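CG4930 (Drosophila melanogaster, PDB 3ISM) inhibits endonuclease G by forming a complex with the nuclease. Local coordinates at residues W140-D145 with A169-R174; R253-K258 with A274-E279; Y287-Y292 with G322-R327; E302-E307 with E344-K349. The protein carries 1 engineered substitution. One frame throughout, in Å; residues are numbered along the deposited sequence.

Contact 1 of 4, residues W140-D145 with A169-R174; sequences WSRDSD and ASLKVR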
# COMPACT_ATOMS: atom_id res chain seq x y z
N TRP C 140 -10.43 -8.45 30.30
CA TRP C 140 -9.26 -7.60 30.56
C TRP C 140 -8.22 -7.71 29.43
O TRP C 140 -8.53 -8.25 28.37
CB TRP C 140 -8.63 -7.92 31.93
CG TRP C 140 -7.97 -9.26 32.09
CD1 TRP C 140 -8.58 -10.49 32.02
CD2 TRP C 140 -6.60 -9.52 32.44
NE1 TRP C 140 -7.66 -11.49 32.28
CE2 TRP C 140 -6.45 -10.92 32.55
CE3 TRP C 140 -5.49 -8.69 32.66
CZ2 TRP C 140 -5.21 -11.51 32.86
CZ3 TRP C 140 -4.27 -9.28 32.97
CH2 TRP C 140 -4.14 -10.68 33.06
N SER C 141 -7.00 -7.23 29.64
CA SER C 141 -6.04 -7.19 28.52
C SER C 141 -5.58 -8.57 28.00
O SER C 141 -5.01 -8.66 26.91
CB SER C 141 -4.84 -6.29 28.81
OG SER C 141 -4.09 -6.76 29.91
N ARG C 142 -5.84 -9.62 28.76
CA ARG C 142 -5.49 -10.96 28.30
C ARG C 142 -6.39 -11.36 27.14
O ARG C 142 -5.95 -12.06 26.23
CB ARG C 142 -5.61 -11.96 29.46
CG ARG C 142 -4.98 -13.33 29.23
CD ARG C 142 -3.48 -13.28 29.03
NE ARG C 142 -2.74 -12.61 30.11
CZ ARG C 142 -2.21 -13.22 31.16
NH1 ARG C 142 -2.33 -14.54 31.31
NH2 ARG C 142 -1.55 -12.52 32.07
N ASP C 143 -7.64 -10.90 27.17
CA ASP C 143 -8.64 -11.38 26.22
C ASP C 143 -9.39 -10.31 25.42
O ASP C 143 -10.26 -10.64 24.61
CB ASP C 143 -9.62 -12.31 26.97
CG ASP C 143 -10.01 -11.77 28.36
OD1 ASP C 143 -10.28 -10.56 28.47
OD2 ASP C 143 -10.04 -12.56 29.33
N SER C 144 -9.09 -9.03 25.62
CA SER C 144 -9.90 -7.98 24.96
C SER C 144 -9.07 -6.80 24.45
O SER C 144 -8.21 -6.30 25.17
CB SER C 144 -10.99 -7.50 25.91
OG SER C 144 -11.70 -6.38 25.41
N ASP C 145 -9.32 -6.34 23.22
CA ASP C 145 -8.60 -5.16 22.70
C ASP C 145 -9.11 -3.83 23.29
O ASP C 145 -8.62 -2.75 22.95
CB ASP C 145 -8.50 -5.12 21.16
CG ASP C 145 -9.85 -4.96 20.44
OD1 ASP C 145 -10.92 -4.85 21.09
OD2 ASP C 145 -9.82 -4.94 19.19
N ALA C 169 0.10 -16.15 39.02
CA ALA C 169 1.55 -16.39 39.00
C ALA C 169 2.24 -15.64 37.87
O ALA C 169 3.33 -15.10 38.07
CB ALA C 169 1.86 -17.87 38.93
N SER C 170 1.60 -15.60 36.70
CA SER C 170 2.11 -14.87 35.53
C SER C 170 2.27 -13.37 35.77
O SER C 170 3.25 -12.78 35.33
CB SER C 170 1.23 -15.11 34.28
OG SER C 170 0.04 -14.32 34.29
N LEU C 171 1.32 -12.77 36.49
CA LEU C 171 1.39 -11.33 36.78
C LEU C 171 2.52 -10.93 37.73
O LEU C 171 3.10 -9.86 37.57
CB LEU C 171 0.08 -10.82 37.33
CG LEU C 171 -1.04 -10.72 36.30
CD1 LEU C 171 -2.30 -10.29 37.01
CD2 LEU C 171 -0.66 -9.77 35.16
N LYS C 172 2.80 -11.78 38.72
CA LYS C 172 3.90 -11.51 39.65
C LYS C 172 5.23 -11.48 38.92
O LYS C 172 6.08 -10.64 39.21
CB LYS C 172 3.93 -12.53 40.81
CG LYS C 172 2.78 -12.38 41.78
CD LYS C 172 2.70 -13.54 42.77
CE LYS C 172 1.28 -13.69 43.30
NZ LYS C 172 1.20 -14.57 44.50
N VAL C 173 5.39 -12.37 37.94
CA VAL C 173 6.62 -12.43 37.14
C VAL C 173 6.72 -11.27 36.14
O VAL C 173 7.81 -10.77 35.89
CB VAL C 173 6.82 -13.83 36.46
CG1 VAL C 173 8.16 -13.92 35.75
CG2 VAL C 173 6.75 -14.94 37.50
N ARG C 174 5.59 -10.81 35.59
CA ARG C 174 5.61 -9.68 34.65
C ARG C 174 6.05 -8.37 35.33
O ARG C 174 5.45 -7.93 36.31
CB ARG C 174 4.26 -9.46 33.94
CG ARG C 174 3.63 -10.69 33.26
CD ARG C 174 4.54 -11.41 32.26
NE ARG C 174 4.25 -12.85 32.22
CZ ARG C 174 5.14 -13.81 32.49
NH1 ARG C 174 6.39 -13.51 32.81
NH2 ARG C 174 4.77 -15.09 32.43
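R142 and L171 are the closest backbone points of 140-145 and 169-174, yet their CA atoms are 10.9 Å apart, so the irregular loop meets the short helix through side chains alone. R142 does most of the reaching. Its CB already lies over one face of the W140 indole, 3.2 Å above the plane. CG is anti to the backbone N (chi1 -167°), and bends at chi2 and chi3 then bring the guanidinium to where CZ2 of W140 lies over one of its faces, offset toward the rim. From there NH2 of R142 donates to S170 OG at 3.3 Å with a fairly straight N-H...O angle of 166°, the oxygen being only 8° out of the guanidinium plane. S170 OG has a second partner in the carbonyl of F167. Since R142 is modelled in two conformers, this bond describes one of them. L171 comes from the opposite direction to W140 and sets CD2 at the indole edge, 4.2 Å from CH2. Within the loop, D143 OD1 accepts from W140 N at 2.8 Å through its syn lone pair. The loop also faces another chain: S141 O accepts from R134 of the CG8862 chain, D145 pairs with R99 of CG8862, and R142 packs on Q130 of CG8862. The contact thus belongs to an inhibitor-nuclease interface.

Contact 2 of 4, residues R253-K258 with A274-E279; sequences REIIWK and AELLQE
I256 and L276 meet in an antiparallel pair of helices, 238-261 and 267-287, which follow each other in the chain as a helical hairpin. The two short segments run at 154° between their N-to-C directions, with axes 9.9 Å apart at closest approach, and the nearest CA atoms are those of I256 and L277, at 7.4 Å. Across the interface the interaction is entirely apolar. CD2 of L276 is shared by two isoleucines: it lies 3.5 Å from I255 CG2 and 3.8 Å from I256 CG1, and the leucine passes both at a slant. I255 is the outer member of this group, on the exposed side, whereas I256, L276 and L277 are buried. The packing continues outward, with L276 touching Y222 of helix 220-229 and L277 touching Y292 and W295 of helix 290-305, so the hairpin is covered by helices on more than one face. A polar link also joins helices 238-261 and 267-287, R253 NH1 being hydrogen-bonded to Y280 OH. The remaining pair meets at about a right angle: with chi2 extended (170°), I256 sends CD1 to the flank of L277, 3.9 Å from CD1 and 4.0 Å from CA of that leucine.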
# COMPACT_ATOMS: atom_id res chain seq x y z
N ARG C 253 32.56 0.13 -29.89
CA ARG C 253 32.42 0.38 -31.33
C ARG C 253 33.76 0.50 -32.05
O ARG C 253 33.87 0.09 -33.22
CB ARG C 253 31.60 1.65 -31.58
CG ARG C 253 30.17 1.58 -31.09
CD ARG C 253 29.32 2.68 -31.70
NE ARG C 253 29.76 4.02 -31.32
CZ ARG C 253 29.23 4.73 -30.32
NH1 ARG C 253 28.25 4.22 -29.58
NH2 ARG C 253 29.70 5.94 -30.06
N GLU C 254 34.76 1.05 -31.36
CA GLU C 254 36.06 1.33 -31.98
C GLU C 254 36.99 0.11 -32.11
O GLU C 254 37.76 0.02 -33.07
CB GLU C 254 36.77 2.49 -31.27
CG GLU C 254 36.25 3.88 -31.65
CD GLU C 254 36.86 4.44 -32.95
OE1 GLU C 254 37.52 3.68 -33.71
OE2 GLU C 254 36.69 5.65 -33.22
N ILE C 255 36.91 -0.82 -31.16
CA ILE C 255 37.69 -2.06 -31.26
C ILE C 255 37.08 -3.02 -32.30
O ILE C 255 37.81 -3.70 -33.02
CB ILE C 255 37.91 -2.74 -29.87
CG1 ILE C 255 38.69 -4.05 -30.01
CG2 ILE C 255 36.60 -2.96 -29.15
CD1 ILE C 255 38.93 -4.80 -28.69
N ILE C 256 35.74 -3.06 -32.37
CA ILE C 256 35.01 -3.84 -33.38
C ILE C 256 35.46 -3.42 -34.79
O ILE C 256 35.75 -4.27 -35.64
CB ILE C 256 33.47 -3.68 -33.23
CG1 ILE C 256 32.97 -4.35 -31.94
CG2 ILE C 256 32.73 -4.26 -34.44
CD1 ILE C 256 31.51 -4.04 -31.58
N TRP C 257 35.54 -2.11 -35.01
CA TRP C 257 36.02 -1.53 -36.26
C TRP C 257 37.49 -1.86 -36.53
O TRP C 257 37.90 -1.96 -37.69
CB TRP C 257 35.79 -0.01 -36.28
CG TRP C 257 35.65 0.57 -37.66
CD1 TRP C 257 36.65 0.90 -38.52
CD2 TRP C 257 34.42 0.90 -38.33
NE1 TRP C 257 36.14 1.40 -39.69
CE2 TRP C 257 34.77 1.42 -39.60
CE3 TRP C 257 33.07 0.80 -37.99
CZ2 TRP C 257 33.81 1.84 -40.52
CZ3 TRP C 257 32.11 1.23 -38.91
CH2 TRP C 257 32.49 1.74 -40.16
N LYS C 258 38.29 -2.02 -35.47
CA LYS C 258 39.68 -2.46 -35.61
C LYS C 258 39.76 -3.94 -35.97
O LYS C 258 40.40 -4.31 -36.96
CB LYS C 258 40.49 -2.18 -34.33
CG LYS C 258 41.50 -1.05 -34.44
CD LYS C 258 40.95 0.28 -33.95
CE LYS C 258 42.02 1.37 -34.00
NZ LYS C 258 41.60 2.58 -33.24
N ALA C 274 31.92 -10.33 -33.27
CA ALA C 274 30.54 -10.78 -33.07
C ALA C 274 30.21 -11.00 -31.58
O ALA C 274 29.08 -10.78 -31.15
CB ALA C 274 30.29 -12.05 -33.85
N GLU C 275 31.23 -11.43 -30.83
CA GLU C 275 31.14 -11.67 -29.39
C GLU C 275 30.76 -10.37 -28.69
O GLU C 275 29.77 -10.32 -27.94
CB GLU C 275 32.50 -12.14 -28.88
CG GLU C 275 32.49 -13.38 -28.02
CD GLU C 275 33.88 -13.97 -27.85
OE1 GLU C 275 34.64 -14.00 -28.84
OE2 GLU C 275 34.22 -14.41 -26.73
N LEU C 276 31.55 -9.32 -28.94
CA LEU C 276 31.35 -8.01 -28.32
C LEU C 276 30.08 -7.31 -28.81
O LEU C 276 29.33 -6.73 -28.01
CB LEU C 276 32.58 -7.12 -28.54
CG LEU C 276 32.51 -5.66 -28.04
CD1 LEU C 276 32.15 -5.59 -26.57
CD2 LEU C 276 33.82 -4.95 -28.28
N LEU C 277 29.83 -7.38 -30.12
CA LEU C 277 28.69 -6.71 -30.74
C LEU C 277 27.35 -7.18 -30.21
O LEU C 277 26.40 -6.39 -30.14
CB LEU C 277 28.74 -6.87 -32.26
CG LEU C 277 27.81 -6.04 -33.15
CD1 LEU C 277 27.89 -4.54 -32.86
CD2 LEU C 277 28.09 -6.32 -34.63
N GLN C 278 27.27 -8.45 -29.82
CA GLN C 278 26.05 -9.00 -29.24
C GLN C 278 25.80 -8.46 -27.82
O GLN C 278 24.66 -8.14 -27.47
CB GLN C 278 26.06 -10.53 -29.25
CG GLN C 278 24.70 -11.16 -28.98
CD GLN C 278 24.69 -12.68 -29.10
OE1 GLN C 278 25.71 -13.34 -28.90
NE2 GLN C 278 23.53 -13.24 -29.42
N GLU C 279 26.87 -8.35 -27.04
CA GLU C 279 26.72 -7.84 -25.69
C GLU C 279 26.60 -6.31 -25.64
O GLU C 279 25.83 -5.78 -24.83
CB GLU C 279 27.80 -8.38 -24.75
CG GLU C 279 27.69 -9.89 -24.48
CD GLU C 279 26.25 -10.42 -24.50
OE1 GLU C 279 25.39 -9.87 -23.77
OE2 GLU C 279 25.99 -11.39 -25.24

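Contact 3 of 4, residues Y287-Y292 with G322-R327; sequences YGPDDY and GPSCAR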
# COMPACT_ATOMS: atom_id res chain seq x y z
N TYR C 287 20.15 0.97 -22.19
CA TYR C 287 20.62 2.33 -21.92
C TYR C 287 20.21 3.36 -22.97
O TYR C 287 20.36 4.56 -22.74
CB TYR C 287 22.14 2.34 -21.72
CG TYR C 287 22.56 1.61 -20.47
CD1 TYR C 287 23.18 0.38 -20.55
CD2 TYR C 287 22.32 2.15 -19.21
CE1 TYR C 287 23.56 -0.31 -19.42
CE2 TYR C 287 22.70 1.48 -18.07
CZ TYR C 287 23.32 0.25 -18.18
OH TYR C 287 23.71 -0.44 -17.06
N GLY C 288 19.70 2.89 -24.10
CA GLY C 288 19.29 3.79 -25.17
C GLY C 288 20.00 3.43 -26.46
O GLY C 288 21.16 3.78 -26.64
N PRO C 289 19.28 2.74 -27.36
CA PRO C 289 19.89 2.15 -28.54
C PRO C 289 19.95 3.09 -29.75
O PRO C 289 20.24 2.63 -30.85
CB PRO C 289 18.98 0.96 -28.82
CG PRO C 289 17.61 1.40 -28.34
CD PRO C 289 17.83 2.49 -27.31
N ASP C 290 19.71 4.38 -29.55
CA ASP C 290 19.70 5.36 -30.65
C ASP C 290 21.05 5.51 -31.38
O ASP C 290 21.08 5.63 -32.62
CB ASP C 290 19.19 6.73 -30.18
CG ASP C 290 18.80 7.63 -31.34
OD1 ASP C 290 17.95 7.22 -32.17
OD2 ASP C 290 19.34 8.75 -31.43
N ASP C 291 22.15 5.53 -30.63
CA ASP C 291 23.50 5.55 -31.20
C ASP C 291 23.78 4.25 -31.95
O ASP C 291 24.34 4.25 -33.05
CB ASP C 291 24.56 5.72 -30.12
CG ASP C 291 24.47 7.06 -29.40
OD1 ASP C 291 23.55 7.87 -29.70
OD2 ASP C 291 25.32 7.31 -28.53
N TYR C 292 23.38 3.14 -31.33
CA TYR C 292 23.56 1.83 -31.92
C TYR C 292 22.82 1.73 -33.25
O TYR C 292 23.37 1.24 -34.24
CB TYR C 292 23.07 0.74 -30.97
CG TYR C 292 23.42 -0.64 -31.45
CD1 TYR C 292 24.55 -1.28 -30.97
CD2 TYR C 292 22.63 -1.30 -32.39
CE1 TYR C 292 24.90 -2.53 -31.42
CE2 TYR C 292 22.96 -2.56 -32.83
CZ TYR C 292 24.10 -3.17 -32.35
OH TYR C 292 24.45 -4.43 -32.77
N GLY C 322 21.17 -6.44 -35.87
CA GLY C 322 20.71 -5.21 -36.48
C GLY C 322 20.18 -4.24 -35.45
O GLY C 322 20.46 -4.39 -34.25
N PRO C 323 19.43 -3.22 -35.90
CA PRO C 323 18.82 -2.23 -35.03
C PRO C 323 18.07 -2.87 -33.87
O PRO C 323 17.49 -3.95 -34.02
CB PRO C 323 17.84 -1.51 -35.97
CG PRO C 323 18.50 -1.59 -37.31
CD PRO C 323 19.14 -2.95 -37.33
N SER C 324 18.13 -2.22 -32.71
CA SER C 324 17.37 -2.68 -31.54
C SER C 324 15.87 -2.50 -31.78
O SER C 324 15.47 -1.53 -32.43
CB SER C 324 17.80 -1.91 -30.31
OG SER C 324 17.22 -2.46 -29.14
N CYS C 325 15.07 -3.44 -31.27
CA CYS C 325 13.61 -3.39 -31.46
C CYS C 325 12.83 -4.08 -30.34
O CYS C 325 13.41 -4.50 -29.33
CB CYS C 325 13.23 -3.93 -32.85
SG CYS C 325 13.40 -5.70 -33.04
N ALA C 326 11.50 -4.18 -30.51
CA ALA C 326 10.60 -4.75 -29.48
C ALA C 326 10.91 -6.20 -29.17
O ALA C 326 10.38 -6.77 -28.21
CB ALA C 326 9.13 -4.60 -29.88
N ARG C 327 11.75 -6.81 -29.99
CA ARG C 327 12.17 -8.17 -29.79
C ARG C 327 13.19 -8.22 -28.67
O ARG C 327 13.26 -9.20 -27.93
CB ARG C 327 12.76 -8.75 -31.08
CG ARG C 327 11.69 -9.01 -32.15
CD ARG C 327 12.29 -9.41 -33.50
NE ARG C 327 13.12 -10.62 -33.46
CZ ARG C 327 12.64 -11.86 -33.40
NH1 ARG C 327 11.33 -12.08 -33.37
NH2 ARG C 327 13.48 -12.89 -33.40
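P289 and S324 make a close van der Waals contact through their CB atoms, where their backbones approach to 6.2 Å between CA atoms. P289 CB is 3.4 Å from S324 CB, tighter than usual for two carbons, and P289 CG also reaches S324 CB at 3.9 Å. The serine hydroxyl is turned anti to its own backbone N (chi1 -172°) and is hydrogen-bonded to D328, whose other carboxylate oxygen takes C325 N.

The second meeting is aromatic edge to carbonyl. G322 O lies near the plane of the Y292 ring, 3.4 Å from CE2, a close C...O approach at the ring edge. Y292 OH is hydrogen-bonded to the carbonyl O of L321, one residue before G322.

P289 occupies the N-cap position of helix 290-305, and G288 before it, with positive phi (124°), is the first residue to leave the preceding helix. Through the P289-S324 and Y292-G322 contacts, the loop after helix 309-317 lies against the junction between two consecutive helices. S324 N is hydrogen-bonded to N293 OD1 of helix 290-305, and A326 O to R134 of the CG8862 chain, placing the far end of 322-327 at the inhibitor-nuclease interface.

Contact 4 of 4, residues E302-E307 with E344-K349; sequences EVLTKE and EKAGCK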
# COMPACT_ATOMS: atom_id res chain seq x y z
N GLU C 302 30.10 -1.05 -44.30
CA GLU C 302 31.54 -1.32 -44.35
C GLU C 302 31.85 -2.83 -44.43
O GLU C 302 32.83 -3.23 -45.06
CB GLU C 302 32.25 -0.66 -43.16
CG GLU C 302 33.76 -0.44 -43.37
CD GLU C 302 34.09 0.30 -44.65
OE1 GLU C 302 33.40 1.29 -44.98
OE2 GLU C 302 35.06 -0.10 -45.33
N VAL C 303 31.01 -3.64 -43.78
CA VAL C 303 31.11 -5.11 -43.88
C VAL C 303 30.90 -5.54 -45.34
O VAL C 303 31.63 -6.39 -45.87
CB VAL C 303 30.10 -5.82 -42.92
CG1 VAL C 303 29.85 -7.26 -43.35
CG2 VAL C 303 30.61 -5.78 -41.49
N LEU C 304 29.91 -4.93 -45.99
CA LEU C 304 29.57 -5.21 -47.38
C LEU C 304 30.53 -4.59 -48.41
O LEU C 304 30.69 -5.12 -49.51
CB LEU C 304 28.13 -4.79 -47.67
CG LEU C 304 27.05 -5.51 -46.84
CD1 LEU C 304 25.70 -4.84 -47.03
CD2 LEU C 304 26.96 -7.01 -47.15
N THR C 305 31.18 -3.48 -48.06
CA THR C 305 32.18 -2.90 -48.97
C THR C 305 33.48 -3.72 -48.94
O THR C 305 34.10 -3.96 -49.97
CB THR C 305 32.46 -1.40 -48.68
OG1 THR C 305 31.22 -0.68 -48.60
CG2 THR C 305 33.31 -0.77 -49.79
N LYS C 306 33.86 -4.20 -47.75
CA LYS C 306 35.05 -5.04 -47.58
C LYS C 306 34.80 -6.50 -47.94
O LYS C 306 35.72 -7.33 -47.86
CB LYS C 306 35.56 -4.94 -46.14
CG LYS C 306 36.18 -3.59 -45.79
CD LYS C 306 37.68 -3.60 -45.98
CE LYS C 306 38.25 -2.20 -45.93
NZ LYS C 306 38.09 -1.49 -47.24
N GLU C 307 33.56 -6.82 -48.34
CA GLU C 307 33.13 -8.17 -48.72
C GLU C 307 33.28 -9.20 -47.59
O GLU C 307 33.67 -10.35 -47.84
CB GLU C 307 33.84 -8.67 -49.99
CG GLU C 307 33.68 -7.77 -51.19
CD GLU C 307 33.62 -8.55 -52.49
OE1 GLU C 307 34.65 -9.10 -52.92
OE2 GLU C 307 32.52 -8.60 -53.07
N GLU C 344 17.95 -6.86 -45.40
CA GLU C 344 17.67 -7.16 -46.81
C GLU C 344 18.77 -6.67 -47.76
O GLU C 344 18.54 -5.84 -48.64
CB GLU C 344 16.29 -6.64 -47.22
CG GLU C 344 15.13 -7.55 -46.77
CD GLU C 344 13.79 -6.83 -46.71
OE1 GLU C 344 13.54 -5.95 -47.55
OE2 GLU C 344 12.98 -7.16 -45.82
N LYS C 345 19.98 -7.22 -47.57
CA LYS C 345 21.16 -6.92 -48.38
C LYS C 345 21.98 -8.19 -48.61
O LYS C 345 21.94 -9.11 -47.79
CB LYS C 345 22.02 -5.84 -47.72
CG LYS C 345 21.39 -4.46 -47.73
CD LYS C 345 22.39 -3.37 -48.05
CE LYS C 345 21.69 -2.05 -48.34
NZ LYS C 345 20.65 -2.20 -49.41
N ALA C 346 22.71 -8.22 -49.73
CA ALA C 346 23.46 -9.40 -50.19
C ALA C 346 22.61 -10.67 -50.32
O ALA C 346 23.11 -11.79 -50.14
CB ALA C 346 24.71 -9.64 -49.32
N GLY C 347 21.33 -10.49 -50.65
CA GLY C 347 20.39 -11.60 -50.79
C GLY C 347 19.73 -12.06 -49.49
O GLY C 347 18.81 -12.89 -49.51
N CYS C 348 20.19 -11.53 -48.36
CA CYS C 348 19.71 -11.96 -47.05
C CYS C 348 18.34 -11.41 -46.69
O CYS C 348 17.83 -10.49 -47.32
CB CYS C 348 20.70 -11.57 -45.95
SG CYS C 348 22.17 -12.60 -45.86
N LYS C 349 17.75 -12.00 -45.65
CA LYS C 349 16.52 -11.50 -45.05
C LYS C 349 16.70 -11.46 -43.55
O LYS C 349 17.62 -12.09 -43.01
CB LYS C 349 15.33 -12.38 -45.43
CG LYS C 349 14.81 -12.12 -46.84
CD LYS C 349 14.26 -13.38 -47.49
CE LYS C 349 13.85 -13.12 -48.93
NZ LYS C 349 13.24 -14.33 -49.57
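L304 carries the whole contact, reaching from the last turn of helix 290-305 to K345 and A346 in the chain's C-terminal loop; its CA is 7.9 Å from that of A346. CB leaves the helix toward the loop, CG is placed beside the backbone N (chi1 -61°), and chi2 (170°) then spreads the two methyls over different residues. One prong, CD1, rests on the aliphatic part of K345, 3.8 Å from its CD and 3.9 Å from its CB, the two side chains crossing at about a right angle. The other prong, CD2, meets A346 CB at 4.1 Å. Of K345, CB and CD are the atoms that touch L304, and its ammonium end leads away from the helix. Two of the three residues are exposed, making this an apolar patch at the surface.

What presents K345 and A346 together is the turn itself. C348 N bonds K345 O at 3.0 Å, and A346 and G347 (phi 85°) both have left-handed backbone angles. K345 O also accepts from W312 NE1 of helix 309-317, while C348 packs on the same W312. The arrangement is a type I' beta turn from K345 to C348, set against the C-terminal end of helix 290-305.

Contact 1 stands apart from the others: its centre is 66 Å from that of contact 3, 73 Å from contact 2 and 84 Å from contact 4, on the opposite side of the chain's centre. The other three share one helical body. Contacts 2 and 3, with centres 15 Å apart, touch where L277 CD1 lies 3.4 Å from Y292 OH; contacts 2 and 4 touch through W257 CZ2 and E302 CG, 3.7 Å apart. Contacts 3 and 4 use opposite ends of helix 290-305. Contacts 1 and 3 both reach the nuclease, each meeting R134 of a different copy of CG8862; contacts 2 and 4 touch no other protein chain.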